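Local coordinates for uncharacterized protein Rv2277c (Mycobacterium tuberculosis, PDB 5VUG) that probably hydrolyses phosphoric diesters through a glycerophosphodiester phosphodiesterase domain of TIM-barrel fold, although its substrate is not established, at residues N33-G38 with A115-M120; L29-A34 with M42-Q47; M12-R17 with T121-L126; G199-F204 with L265-V270; R21-N26 with H97-R102. All coordinates share one frame; numbering follows the deposited sequence.

Interaction 1: residues N33-G38 with A115-M120; sequences NAVAAG and ATPPDM. With CA (calcium ion), chain B.
The Pro117 ring turns its CD corner to Val35, and the two side chains meet tip to tip. Both valine methyls touch that corner. CG2 of Val35 lies 3.8 Å from CD of Pro117, and CG1 of Val35 lies 4.0 Å from the same CD. The valine thus straddles the corner with its two branches. Val35 holds CG1 anti to the backbone N (chi1 177°), which puts CG2 beside that N and in reach of a second partner. This is the selenomethionine Met120, whose CE stands 4.1 Å from CG2 of Val35. The Met120 chain is extended to SE and then bends at chi3 (-72°), so its methyl swings toward the helix. All these contacts are apolar.

In the TIM barrel, Val35 sits in the last turn of helix 28-36. The other segment is the loop that leads into strand 121-125. The helix ends in a Schellman motif, with Gly38 at positive phi and Gly38 N bonded to Val35 O at 2.9 Å. The loop folds as a type I beta turn from Pro117 to Met120, closed by Met120 N to Pro117 O at 3.1 Å. Thr116 OG1 is hydrogen-bonded to Ile113 O, in helix 109-114 just before the loop, and to Arg150 NH1 from farther along the chain.

The same turn presents a carbonyl to a calcium ion. Asp119 O binds the metal at 2.3 Å, and water 1 and water 2 are also ligands. The Asp119 carboxylate is not a direct ligand here: water 1 lies between, donating a weak hydrogen bond to Asp119 OD2 at 3.3 Å.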
# COMPACT_ATOMS: atom_id res chain seq x y z
N ASN A 33 -27.76 6.97 26.97
CA ASN A 33 -27.85 5.52 26.94
C ASN A 33 -26.48 4.87 26.88
O ASN A 33 -26.28 3.81 27.48
CB ASN A 33 -28.75 5.07 25.79
CG ASN A 33 -30.22 5.12 26.16
OD1 ASN A 33 -30.94 6.05 25.78
ND2 ASN A 33 -30.67 4.13 26.90
N ALA A 34 -25.53 5.50 26.18
CA ALA A 34 -24.18 4.95 26.10
C ALA A 34 -23.50 4.96 27.46
O ALA A 34 -22.87 3.97 27.86
CB ALA A 34 -23.35 5.72 25.06
N VAL A 35 -23.62 6.07 28.21
CA VAL A 35 -23.12 6.11 29.58
C VAL A 35 -23.73 4.97 30.40
O VAL A 35 -23.02 4.24 31.10
CB VAL A 35 -23.39 7.48 30.23
CG1 VAL A 35 -22.94 7.48 31.69
CG2 VAL A 35 -22.70 8.60 29.46
N ALA A 36 -25.05 4.80 30.30
CA ALA A 36 -25.74 3.76 31.06
C ALA A 36 -25.28 2.36 30.67
O ALA A 36 -25.35 1.44 31.50
CB ALA A 36 -27.25 3.90 30.86
N ALA A 37 -24.80 2.18 29.43
CA ALA A 37 -24.26 0.91 28.97
C ALA A 37 -22.81 0.69 29.37
O ALA A 37 -22.22 -0.32 28.97
CB ALA A 37 -24.41 0.78 27.45
N GLY A 38 -22.22 1.60 30.14
CA GLY A 38 -20.91 1.35 30.72
C GLY A 38 -19.73 1.73 29.87
O GLY A 38 -18.61 1.28 30.16
N ALA A 115 -24.06 16.17 29.34
CA ALA A 115 -24.71 14.87 29.43
C ALA A 115 -23.73 13.74 29.70
O ALA A 115 -24.13 12.58 29.70
CB ALA A 115 -25.48 14.56 28.14
N THR A 116 -22.45 14.06 29.92
CA THR A 116 -21.48 13.04 30.22
C THR A 116 -20.91 13.25 31.61
O THR A 116 -20.84 14.39 32.09
CB THR A 116 -20.33 13.00 29.19
OG1 THR A 116 -19.66 14.26 29.18
CG2 THR A 116 -20.86 12.70 27.80
N PRO A 117 -20.51 12.18 32.29
CA PRO A 117 -19.99 12.31 33.65
C PRO A 117 -18.59 12.89 33.66
O PRO A 117 -17.90 12.89 32.62
CB PRO A 117 -19.99 10.86 34.16
CG PRO A 117 -19.91 10.03 32.94
CD PRO A 117 -20.67 10.78 31.87
N PRO A 118 -18.13 13.41 34.81
CA PRO A 118 -16.88 14.19 34.82
C PRO A 118 -15.64 13.37 34.51
O PRO A 118 -14.62 13.95 34.12
CB PRO A 118 -16.83 14.74 36.25
CG PRO A 118 -17.71 13.80 37.05
CD PRO A 118 -18.80 13.41 36.12
N ASP A 119 -15.70 12.05 34.66
CA ASP A 119 -14.57 11.19 34.37
C ASP A 119 -14.47 10.81 32.90
O ASP A 119 -13.49 10.18 32.51
CB ASP A 119 -14.76 9.88 35.12
CG ASP A 119 -16.06 9.22 34.77
OD1 ASP A 119 -17.11 9.67 35.28
OD2 ASP A 119 -16.05 8.30 33.92
N MSE A 120 -15.47 11.11 32.08
CA MSE A 120 -15.45 10.51 30.75
C MSE A 120 -14.69 11.26 29.68
O MSE A 120 -14.92 12.45 29.43
CB MSE A 120 -16.84 10.14 30.25
CG MSE A 120 -16.76 9.22 29.03
SE MSE A 120 -18.46 8.75 28.62
CE MSE A 120 -18.76 7.58 30.11
CA CA B . -11.66 8.94 31.84
O HOH W 1 -12.93 7.38 33.26
O HOH W 2 -12.98 7.94 30.13

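Interaction 2: residues L29-A34 with M42-Q47; sequences LAITNA and MWLTVQ
Met42 and Ile31 meet where helix 28-36 lies on strand 41-48. The two belong to a beta-alpha-beta unit of the TIM barrel, which starts with strand 12-16. The short helix and strand segments run nearly antiparallel, at 170°, with their axes 10.3 Å apart.

Met42, a selenomethionine, can be followed outward. CB points at the helix but is too far to touch it. CG is anti to the backbone N, beside the carbonyl carbon. The chain then bends at chi2 (69°) and again at chi3 (62°), folding its end against the helix. SE settles between two helix side chains, 4.1 Å from Ala34 CB and 4.2 Å from Ile31 CG1. CE goes furthest. It reaches Ala34 CB at 3.8 Å and Ile31 CG2 at 3.9 Å, so both Ile31 branches rest on this one side chain.

Leu44, two residues along the strand, starts across the line to the helix, but its branched end reaches Ile31 and meets it at about a right angle. Its CD2 lies 4.0 Å from Ile31 CD1. Leu56 of strand 54-56 also touches both Ile31 and Leu44. No hydrogen bond joins the segments. The shortest approach is from Met42 CE to the backbone Ile31 O, at 3.6 Å.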
# COMPACT_ATOMS: atom_id res chain seq x y z
N LEU A 29 -29.98 11.63 23.72
CA LEU A 29 -30.55 10.32 24.03
C LEU A 29 -29.50 9.22 23.87
O LEU A 29 -29.33 8.38 24.76
CB LEU A 29 -31.79 10.03 23.17
CG LEU A 29 -32.44 8.66 23.43
CD1 LEU A 29 -32.98 8.59 24.84
CD2 LEU A 29 -33.55 8.33 22.43
N ALA A 30 -28.76 9.25 22.76
CA ALA A 30 -27.73 8.23 22.55
C ALA A 30 -26.62 8.34 23.59
O ALA A 30 -26.16 7.32 24.12
CB ALA A 30 -27.16 8.34 21.14
N ILE A 31 -26.16 9.57 23.87
CA ILE A 31 -25.09 9.77 24.86
C ILE A 31 -25.51 9.21 26.21
O ILE A 31 -24.74 8.48 26.86
CB ILE A 31 -24.73 11.26 24.97
CG1 ILE A 31 -24.06 11.76 23.68
CG2 ILE A 31 -23.80 11.49 26.18
CD1 ILE A 31 -24.00 13.28 23.56
N THR A 32 -26.72 9.55 26.66
CA THR A 32 -27.17 9.10 27.97
C THR A 32 -27.24 7.58 28.03
O THR A 32 -26.84 6.96 29.03
CB THR A 32 -28.54 9.71 28.28
OG1 THR A 32 -28.43 11.14 28.34
CG2 THR A 32 -29.07 9.21 29.62
N ASN A 33 -27.76 6.97 26.97
CA ASN A 33 -27.85 5.52 26.94
C ASN A 33 -26.48 4.87 26.88
O ASN A 33 -26.28 3.81 27.48
CB ASN A 33 -28.75 5.07 25.79
CG ASN A 33 -30.22 5.12 26.16
OD1 ASN A 33 -30.94 6.05 25.78
ND2 ASN A 33 -30.67 4.13 26.90
N ALA A 34 -25.53 5.50 26.18
CA ALA A 34 -24.18 4.95 26.10
C ALA A 34 -23.50 4.96 27.46
O ALA A 34 -22.87 3.97 27.86
CB ALA A 34 -23.35 5.72 25.06
N MSE A 42 -16.47 8.61 24.88
CA MSE A 42 -17.57 9.10 24.06
C MSE A 42 -17.00 9.79 22.82
O MSE A 42 -16.30 10.80 22.93
CB MSE A 42 -18.43 10.07 24.88
CG MSE A 42 -19.77 10.45 24.27
SE MSE A 42 -21.03 8.94 24.25
CE MSE A 42 -21.18 8.62 26.17
N TRP A 43 -17.28 9.25 21.64
CA TRP A 43 -16.79 9.80 20.38
C TRP A 43 -17.93 10.56 19.71
O TRP A 43 -18.97 9.96 19.41
CB TRP A 43 -16.30 8.66 19.48
CG TRP A 43 -15.79 9.10 18.12
CD1 TRP A 43 -16.53 9.59 17.06
CD2 TRP A 43 -14.43 9.06 17.67
NE1 TRP A 43 -15.70 9.86 16.00
CE2 TRP A 43 -14.41 9.55 16.34
CE3 TRP A 43 -13.22 8.67 18.27
CZ2 TRP A 43 -13.23 9.66 15.60
CZ3 TRP A 43 -12.05 8.78 17.53
CH2 TRP A 43 -12.06 9.28 16.21
N LEU A 44 -17.74 11.85 19.46
CA LEU A 44 -18.82 12.71 18.98
C LEU A 44 -18.33 13.49 17.77
O LEU A 44 -17.17 13.92 17.73
CB LEU A 44 -19.22 13.70 20.08
CG LEU A 44 -19.65 13.10 21.43
CD1 LEU A 44 -19.82 14.17 22.48
CD2 LEU A 44 -20.94 12.26 21.27
N THR A 45 -19.20 13.70 16.78
CA THR A 45 -18.82 14.43 15.57
C THR A 45 -19.34 15.85 15.68
O THR A 45 -20.52 16.06 15.95
CB THR A 45 -19.41 13.79 14.31
OG1 THR A 45 -19.45 12.37 14.44
CG2 THR A 45 -18.55 14.17 13.11
N VAL A 46 -18.46 16.84 15.45
CA VAL A 46 -18.76 18.24 15.76
C VAL A 46 -18.70 19.09 14.50
O VAL A 46 -17.74 18.99 13.71
CB VAL A 46 -17.81 18.79 16.85
CG1 VAL A 46 -18.31 20.14 17.34
CG2 VAL A 46 -17.69 17.79 18.01
N GLN A 47 -19.72 19.91 14.30
CA GLN A 47 -19.77 20.95 13.27
C GLN A 47 -20.22 22.25 13.94
O GLN A 47 -20.49 22.27 15.14
CB GLN A 47 -20.65 20.53 12.07
CG GLN A 47 -20.12 19.27 11.37
CD GLN A 47 -20.84 18.99 10.06
OE1 GLN A 47 -20.87 19.84 9.17
NE2 GLN A 47 -21.41 17.80 9.94

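Interaction 3: residues M12-R17 with T121-L126; sequences MIVAHR and TLFLDL
Val14 and Phe123 meet inside the barrel, their side chains crossing at about a right angle. Val14 has CG1 anti to its backbone N (chi1 179°) and CG2 anti to its carbonyl carbon. This fork spans one side of the phenyl ring. CG1 of Val14 lies 3.9 Å from CD2 of Phe123, and CG2 of Val14 lies 4.1 Å from CE2 of Phe123. CG1 comes obliquely to the ring.

Phe123 keeps CG beside its backbone N (chi1 -62°), which aims the ring at strand 12-16. The selenomethionine Met12 reaches it from further back along that strand. Its chain runs out almost straight through chi2 and then turns at chi3 (54°). The turn brings CE to the edge of the ring, near its plane, 4.2 Å from CE2 of Phe123. The contacts are apolar, and no hydrogen bond joins the segments.

The two strands are not direct neighbours. Strand 41-48 lies between them and pairs in parallel with both, and its Trp43 packs on Val14 and on Phe123. Leu269 of strand 267-270 touches Val14, Ile152 of strand 151-154 touches Phe123, and Trp201 of strand 201-205 meets the Phe123 ring edge-to-face. The contact is thus part of the packed TIM-barrel interior.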
# COMPACT_ATOMS: atom_id res chain seq x y z
N MSE A 12 -10.51 0.19 26.49
CA MSE A 12 -11.63 1.11 26.71
C MSE A 12 -12.69 0.92 25.64
O MSE A 12 -12.36 0.83 24.45
CB MSE A 12 -11.16 2.56 26.65
CG MSE A 12 -10.34 3.02 27.84
SE MSE A 12 -9.40 4.65 27.36
CE MSE A 12 -10.93 5.71 26.75
N ILE A 13 -13.96 0.90 26.04
CA ILE A 13 -15.06 0.87 25.09
C ILE A 13 -15.48 2.30 24.79
O ILE A 13 -15.96 3.01 25.69
CB ILE A 13 -16.25 0.06 25.63
CG1 ILE A 13 -15.81 -1.36 26.01
CG2 ILE A 13 -17.38 0.04 24.59
CD1 ILE A 13 -15.20 -2.16 24.88
N VAL A 14 -15.33 2.73 23.54
CA VAL A 14 -15.64 4.11 23.14
C VAL A 14 -16.84 4.08 22.21
O VAL A 14 -16.82 3.39 21.18
CB VAL A 14 -14.43 4.80 22.48
CG1 VAL A 14 -14.78 6.22 22.06
CG2 VAL A 14 -13.23 4.81 23.43
N ALA A 15 -17.89 4.83 22.56
CA ALA A 15 -19.14 4.82 21.78
C ALA A 15 -18.99 5.68 20.53
O ALA A 15 -18.89 6.91 20.62
CB ALA A 15 -20.31 5.31 22.63
N HIS A 16 -19.01 5.04 19.36
CA HIS A 16 -18.80 5.74 18.09
C HIS A 16 -20.03 6.56 17.72
O HIS A 16 -21.11 6.00 17.48
CB HIS A 16 -18.53 4.71 17.00
CG HIS A 16 -18.18 5.32 15.68
ND1 HIS A 16 -18.64 4.82 14.48
CD2 HIS A 16 -17.40 6.39 15.36
CE1 HIS A 16 -18.18 5.55 13.49
NE2 HIS A 16 -17.42 6.51 13.99
N ARG A 17 -19.86 7.89 17.62
CA ARG A 17 -20.99 8.81 17.40
C ARG A 17 -22.06 8.61 18.47
O ARG A 17 -23.26 8.69 18.19
CB ARG A 17 -21.58 8.71 16.00
CG ARG A 17 -20.57 8.58 14.87
CD ARG A 17 -21.33 8.38 13.57
NE ARG A 17 -20.45 7.96 12.48
CZ ARG A 17 -20.86 7.25 11.44
NH1 ARG A 17 -19.99 6.91 10.50
NH2 ARG A 17 -22.13 6.87 11.35
N THR A 121 -13.79 10.52 29.04
CA THR A 121 -12.99 11.07 27.97
C THR A 121 -13.88 11.26 26.75
O THR A 121 -14.64 10.35 26.37
CB THR A 121 -11.83 10.13 27.65
OG1 THR A 121 -11.08 9.87 28.85
CG2 THR A 121 -10.92 10.75 26.60
N LEU A 122 -13.79 12.43 26.14
CA LEU A 122 -14.52 12.77 24.92
C LEU A 122 -13.53 12.82 23.77
O LEU A 122 -12.48 13.46 23.86
CB LEU A 122 -15.17 14.14 25.06
CG LEU A 122 -16.00 14.36 26.34
CD1 LEU A 122 -16.59 15.75 26.36
CD2 LEU A 122 -17.09 13.29 26.44
N PHE A 123 -13.87 12.15 22.68
CA PHE A 123 -13.13 12.24 21.43
C PHE A 123 -14.00 13.02 20.46
O PHE A 123 -15.12 12.60 20.16
CB PHE A 123 -12.80 10.85 20.89
CG PHE A 123 -11.94 10.05 21.83
CD1 PHE A 123 -10.55 10.14 21.76
CD2 PHE A 123 -12.51 9.27 22.83
CE1 PHE A 123 -9.75 9.42 22.64
CE2 PHE A 123 -11.72 8.56 23.71
CZ PHE A 123 -10.33 8.64 23.62
N LEU A 124 -13.52 14.19 20.04
CA LEU A 124 -14.31 15.12 19.25
C LEU A 124 -13.76 15.10 17.83
O LEU A 124 -12.65 15.60 17.59
CB LEU A 124 -14.23 16.52 19.84
CG LEU A 124 -14.67 16.62 21.31
CD1 LEU A 124 -14.60 18.07 21.79
CD2 LEU A 124 -16.06 16.03 21.50
N ASP A 125 -14.53 14.54 16.91
CA ASP A 125 -14.11 14.41 15.52
C ASP A 125 -14.57 15.65 14.76
O ASP A 125 -15.77 15.90 14.62
CB ASP A 125 -14.71 13.14 14.91
CG ASP A 125 -14.28 12.92 13.46
OD1 ASP A 125 -13.25 13.49 13.03
OD2 ASP A 125 -14.97 12.17 12.74
N LEU A 126 -13.61 16.44 14.30
CA LEU A 126 -13.91 17.71 13.63
C LEU A 126 -13.72 17.60 12.12
O LEU A 126 -12.69 17.10 11.67
CB LEU A 126 -13.02 18.82 14.19
CG LEU A 126 -13.45 19.60 15.43
CD1 LEU A 126 -13.77 18.72 16.62
CD2 LEU A 126 -12.40 20.64 15.79

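Interaction 4: residues G199-F204 with L265-V270; sequences GKWAGF and LDAVLV
The Trp201 indole reaches across to Ala267 and Asp266 with its six-membered ring. This is packing inside the TIM barrel. Strands 201-205 and 267-270 are each paired in parallel with strand 245-249, which lies between them.

The far rim of the indole does the touching. CH2 of Trp201 lies 3.8 Å from CB of Ala267, and CZ3 of Trp201 lies 3.9 Å from that same CB. The methyl therefore sits against the CZ3-CH2 bond, approaching the ring obliquely. The first bond of the Trp201 side chain does not aim at the partners. With chi1 -87° CG lies beside the backbone N, and the six-membered ring is what reaches strand 267-270.

Asp266 comes at the same rim with its aliphatic part. Its CB is 4.0 Å from CH2 of Trp201, again oblique to the ring. The two side chains cross at a slant, and the carboxylate plane stands 78° from the indole plane. The polar end has a partner elsewhere, since Asp266 OD2 accepts a hydrogen bond from Val246 N; an ion pair with Arg239 is long and weak. Lys245 of the intervening strand also touches the indole. On the Asp266 side, CZ3 of Trp201 is 4.1 Å from CB of Asp266.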
# COMPACT_ATOMS: atom_id res chain seq x y z
N GLY A 199 2.87 10.78 24.23
CA GLY A 199 1.65 11.12 24.92
C GLY A 199 0.40 11.20 24.07
O GLY A 199 -0.69 11.36 24.62
N LYS A 200 0.51 11.08 22.75
CA LYS A 200 -0.61 11.35 21.86
C LYS A 200 -1.49 10.12 21.67
O LYS A 200 -1.01 8.98 21.69
CB LYS A 200 -0.11 11.78 20.48
CG LYS A 200 0.65 13.07 20.48
CD LYS A 200 -0.19 14.13 19.85
CE LYS A 200 0.48 15.47 19.88
NZ LYS A 200 -0.56 16.53 19.90
N TRP A 201 -2.78 10.37 21.46
CA TRP A 201 -3.69 9.35 20.94
C TRP A 201 -3.49 9.20 19.43
O TRP A 201 -3.27 10.18 18.71
CB TRP A 201 -5.14 9.75 21.18
CG TRP A 201 -5.69 9.34 22.51
CD1 TRP A 201 -5.79 10.12 23.62
CD2 TRP A 201 -6.19 8.05 22.87
NE1 TRP A 201 -6.33 9.40 24.66
CE2 TRP A 201 -6.59 8.12 24.22
CE3 TRP A 201 -6.34 6.84 22.18
CZ2 TRP A 201 -7.13 7.03 24.90
CZ3 TRP A 201 -6.88 5.75 22.86
CH2 TRP A 201 -7.26 5.85 24.21
N ALA A 202 -3.57 7.95 18.97
CA ALA A 202 -3.62 7.65 17.55
C ALA A 202 -4.69 6.58 17.34
O ALA A 202 -4.96 5.79 18.24
CB ALA A 202 -2.28 7.10 17.04
N GLY A 203 -5.29 6.57 16.15
CA GLY A 203 -6.32 5.59 15.85
C GLY A 203 -6.32 5.20 14.38
O GLY A 203 -5.86 5.94 13.52
N PHE A 204 -6.84 4.00 14.11
CA PHE A 204 -6.99 3.54 12.74
C PHE A 204 -7.88 2.31 12.76
O PHE A 204 -7.92 1.59 13.76
CB PHE A 204 -5.65 3.18 12.09
CG PHE A 204 -5.61 3.42 10.61
CD1 PHE A 204 -5.42 4.70 10.11
CD2 PHE A 204 -5.74 2.37 9.72
CE1 PHE A 204 -5.39 4.93 8.74
CE2 PHE A 204 -5.71 2.60 8.34
CZ PHE A 204 -5.53 3.88 7.86
N LEU A 265 -4.65 -2.97 22.47
CA LEU A 265 -5.12 -1.63 22.13
C LEU A 265 -5.71 -0.96 23.36
O LEU A 265 -6.40 -1.59 24.17
CB LEU A 265 -6.20 -1.70 21.05
CG LEU A 265 -5.79 -2.24 19.68
CD1 LEU A 265 -6.96 -2.10 18.70
CD2 LEU A 265 -4.55 -1.54 19.15
N ASP A 266 -5.43 0.34 23.50
CA ASP A 266 -5.95 1.08 24.64
C ASP A 266 -7.46 1.24 24.57
O ASP A 266 -8.12 1.36 25.62
CB ASP A 266 -5.29 2.46 24.72
CG ASP A 266 -3.82 2.37 25.01
OD1 ASP A 266 -3.44 2.25 26.20
OD2 ASP A 266 -3.04 2.38 24.05
N ALA A 267 -8.02 1.25 23.36
CA ALA A 267 -9.44 1.54 23.18
C ALA A 267 -9.93 0.91 21.90
O ALA A 267 -9.16 0.67 20.96
CB ALA A 267 -9.67 3.06 23.11
N VAL A 268 -11.24 0.63 21.87
CA VAL A 268 -11.95 0.19 20.66
C VAL A 268 -13.16 1.09 20.44
O VAL A 268 -13.86 1.46 21.39
CB VAL A 268 -12.38 -1.29 20.73
CG1 VAL A 268 -11.16 -2.20 20.73
CG2 VAL A 268 -13.25 -1.57 21.97
N LEU A 269 -13.40 1.43 19.17
CA LEU A 269 -14.47 2.35 18.79
C LEU A 269 -15.63 1.52 18.24
O LEU A 269 -15.50 0.89 17.19
CB LEU A 269 -13.93 3.32 17.74
CG LEU A 269 -14.79 4.52 17.33
CD1 LEU A 269 -15.24 5.33 18.54
CD2 LEU A 269 -13.99 5.42 16.37
N VAL A 270 -16.76 1.52 18.95
CA VAL A 270 -17.86 0.58 18.71
C VAL A 270 -19.16 1.31 18.37
O VAL A 270 -19.52 2.31 19.00
CB VAL A 270 -18.06 -0.39 19.90
CG1 VAL A 270 -16.75 -1.12 20.23
CG2 VAL A 270 -18.61 0.33 21.14

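Interaction 5: residues R21-N26 with H97-R102; sequences RDFPEN and HPYRQR
Pro24 and Tyr99 make a CH-pi contact. CG of Pro24 stands 3.9 Å from the centroid of the tyrosine ring, 24° off the ring normal, displaced toward the CD2 side of the face. CD of Pro24 is 3.6 Å from CE2 of Tyr99, so two ring carbons of the proline lie along this side. The two side chains cross at about a right angle.

The second contact is of the hydroxyl with an aromatic edge. Tyr99 OH lies near the plane of the Phe23 ring, 3.2 Å from CD1 of Phe23. Tyr99 has CG beside its backbone N (chi1 -64°), and from there the ring extends to lay one face on Pro24 and its OH at the Phe23 edge.

The polar link goes through solvent. Water 3 donates to Asp22 O at 2.9 Å and is hydrogen-bonded to Tyr99 OH at 2.8 Å. It lies at the edge of the tyrosine ring, in its plane. Tyr99 itself belongs to a type I beta turn from His97 to Arg100, closed by Arg100 N to His97 O at 3.1 Å.

Residues 21-26 follow strand 12-16 and lead into helix 28-36 of the TIM barrel. Residues 97-102 come from the long excursion before helix 109-114. Leu29 of helix 28-36 packs on Tyr99, and Ala30 and Asn33 of that helix pack on Phe23.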
# COMPACT_ATOMS: atom_id res chain seq x y z
N ARG A 21 -25.44 2.47 16.31
CA ARG A 21 -26.32 1.32 16.07
C ARG A 21 -27.50 1.28 17.04
O ARG A 21 -28.60 0.85 16.66
CB ARG A 21 -25.50 0.03 16.17
CG ARG A 21 -26.31 -1.25 16.07
CD ARG A 21 -26.97 -1.41 14.72
NE ARG A 21 -27.13 -2.82 14.38
CZ ARG A 21 -28.04 -3.63 14.93
NH1 ARG A 21 -28.88 -3.18 15.85
NH2 ARG A 21 -28.11 -4.90 14.54
N ASP A 22 -27.31 1.74 18.27
CA ASP A 22 -28.30 1.56 19.32
C ASP A 22 -29.37 2.65 19.35
O ASP A 22 -30.53 2.36 19.66
CB ASP A 22 -27.60 1.51 20.69
CG ASP A 22 -26.69 0.31 20.85
OD1 ASP A 22 -26.81 -0.67 20.08
OD2 ASP A 22 -25.85 0.34 21.77
N PHE A 23 -28.98 3.90 19.11
CA PHE A 23 -29.86 5.05 19.20
C PHE A 23 -29.39 6.08 18.19
O PHE A 23 -28.26 5.98 17.70
CB PHE A 23 -29.82 5.67 20.61
CG PHE A 23 -30.38 4.77 21.67
CD1 PHE A 23 -31.75 4.77 21.95
CD2 PHE A 23 -29.56 3.91 22.39
CE1 PHE A 23 -32.27 3.93 22.91
CE2 PHE A 23 -30.07 3.06 23.35
CZ PHE A 23 -31.43 3.08 23.62
N PRO A 24 -30.24 7.07 17.84
CA PRO A 24 -29.83 8.08 16.84
C PRO A 24 -28.47 8.69 17.16
O PRO A 24 -28.25 9.21 18.26
CB PRO A 24 -30.95 9.12 16.93
CG PRO A 24 -32.17 8.28 17.27
CD PRO A 24 -31.65 7.25 18.24
N GLU A 25 -27.54 8.60 16.21
CA GLU A 25 -26.17 9.00 16.48
C GLU A 25 -26.09 10.48 16.84
O GLU A 25 -26.88 11.30 16.39
CB GLU A 25 -25.28 8.70 15.28
CG GLU A 25 -25.69 9.42 14.00
CD GLU A 25 -24.70 9.19 12.89
OE1 GLU A 25 -24.56 8.04 12.45
OE2 GLU A 25 -24.04 10.17 12.48
N ASN A 26 -25.12 10.81 17.69
CA ASN A 26 -24.82 12.21 18.00
C ASN A 26 -26.02 12.96 18.61
O ASN A 26 -26.20 14.15 18.37
CB ASN A 26 -24.25 12.93 16.78
CG ASN A 26 -22.81 12.55 16.50
OD1 ASN A 26 -21.98 12.48 17.42
ND2 ASN A 26 -22.50 12.30 15.21
N HIS A 97 -39.78 4.40 11.32
CA HIS A 97 -38.78 5.30 11.88
C HIS A 97 -39.25 5.69 13.28
O HIS A 97 -39.99 6.67 13.45
CB HIS A 97 -38.59 6.51 10.97
CG HIS A 97 -38.09 6.16 9.60
ND1 HIS A 97 -38.93 6.02 8.51
CD2 HIS A 97 -36.85 5.90 9.14
CE1 HIS A 97 -38.23 5.70 7.45
NE2 HIS A 97 -36.96 5.62 7.80
N PRO A 98 -38.83 4.96 14.31
CA PRO A 98 -39.45 5.13 15.63
C PRO A 98 -39.22 6.49 16.27
O PRO A 98 -39.96 6.85 17.20
CB PRO A 98 -38.83 4.00 16.47
CG PRO A 98 -37.55 3.66 15.76
CD PRO A 98 -37.82 3.88 14.29
N TYR A 99 -38.25 7.27 15.81
CA TYR A 99 -38.00 8.57 16.41
C TYR A 99 -38.61 9.74 15.63
O TYR A 99 -38.44 10.89 16.03
CB TYR A 99 -36.50 8.78 16.69
CG TYR A 99 -35.99 7.80 17.72
CD1 TYR A 99 -36.17 8.04 19.07
CD2 TYR A 99 -35.36 6.62 17.34
CE1 TYR A 99 -35.73 7.13 20.02
CE2 TYR A 99 -34.91 5.71 18.28
CZ TYR A 99 -35.10 5.97 19.62
OH TYR A 99 -34.66 5.06 20.58
N ARG A 100 -39.34 9.47 14.54
CA ARG A 100 -40.11 10.54 13.92
C ARG A 100 -41.21 11.04 14.84
O ARG A 100 -41.62 12.20 14.74
CB ARG A 100 -40.71 10.08 12.60
CG ARG A 100 -39.67 9.91 11.55
CD ARG A 100 -40.21 10.01 10.15
NE ARG A 100 -39.11 9.78 9.25
CZ ARG A 100 -39.21 9.52 7.95
NH1 ARG A 100 -40.40 9.46 7.37
NH2 ARG A 100 -38.10 9.33 7.26
N GLN A 101 -41.70 10.19 15.74
CA GLN A 101 -42.74 10.57 16.68
C GLN A 101 -42.20 10.87 18.07
O GLN A 101 -42.96 11.32 18.93
CB GLN A 101 -43.81 9.49 16.76
CG GLN A 101 -43.91 8.60 15.52
CD GLN A 101 -44.20 9.37 14.24
OE1 GLN A 101 -44.70 10.50 14.27
NE2 GLN A 101 -43.87 8.77 13.10
N ARG A 102 -40.90 10.64 18.31
CA ARG A 102 -40.25 10.93 19.59
C ARG A 102 -38.91 11.56 19.24
O ARG A 102 -37.87 10.89 19.24
CB ARG A 102 -40.08 9.68 20.45
CG ARG A 102 -39.48 9.94 21.85
CD ARG A 102 -38.01 9.51 21.95
NE ARG A 102 -37.44 9.76 23.28
CZ ARG A 102 -36.58 10.74 23.55
NH1 ARG A 102 -36.18 11.57 22.60
NH2 ARG A 102 -36.12 10.89 24.79
O HOH W 3 -33.36 2.75 19.67

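In the fold
Interactions 2, 3 and 4 are buried, while 1 and 5 are only partly buried. Interaction 3 lies nearest the chain centre and joins two strands over the one between them, 41-48; interaction 4 does so over 245-249. Strands 12-16 and 267-270 are hydrogen-bonded neighbours. Interactions 1 and 2 share helix 28-36: Met42 CE touches Val35 CG2 and Met120 SE, merging them into one apolar layer outside the sheet. Interaction 5 packs at the start of that helix, about 27 Å from interaction 4 between centres. Contacts 1 to 4 meet through apolar atoms. Interaction 5 adds a CH-pi contact and a bridging water, and in interaction 1 the loop also binds a calcium ion through Asp119 O.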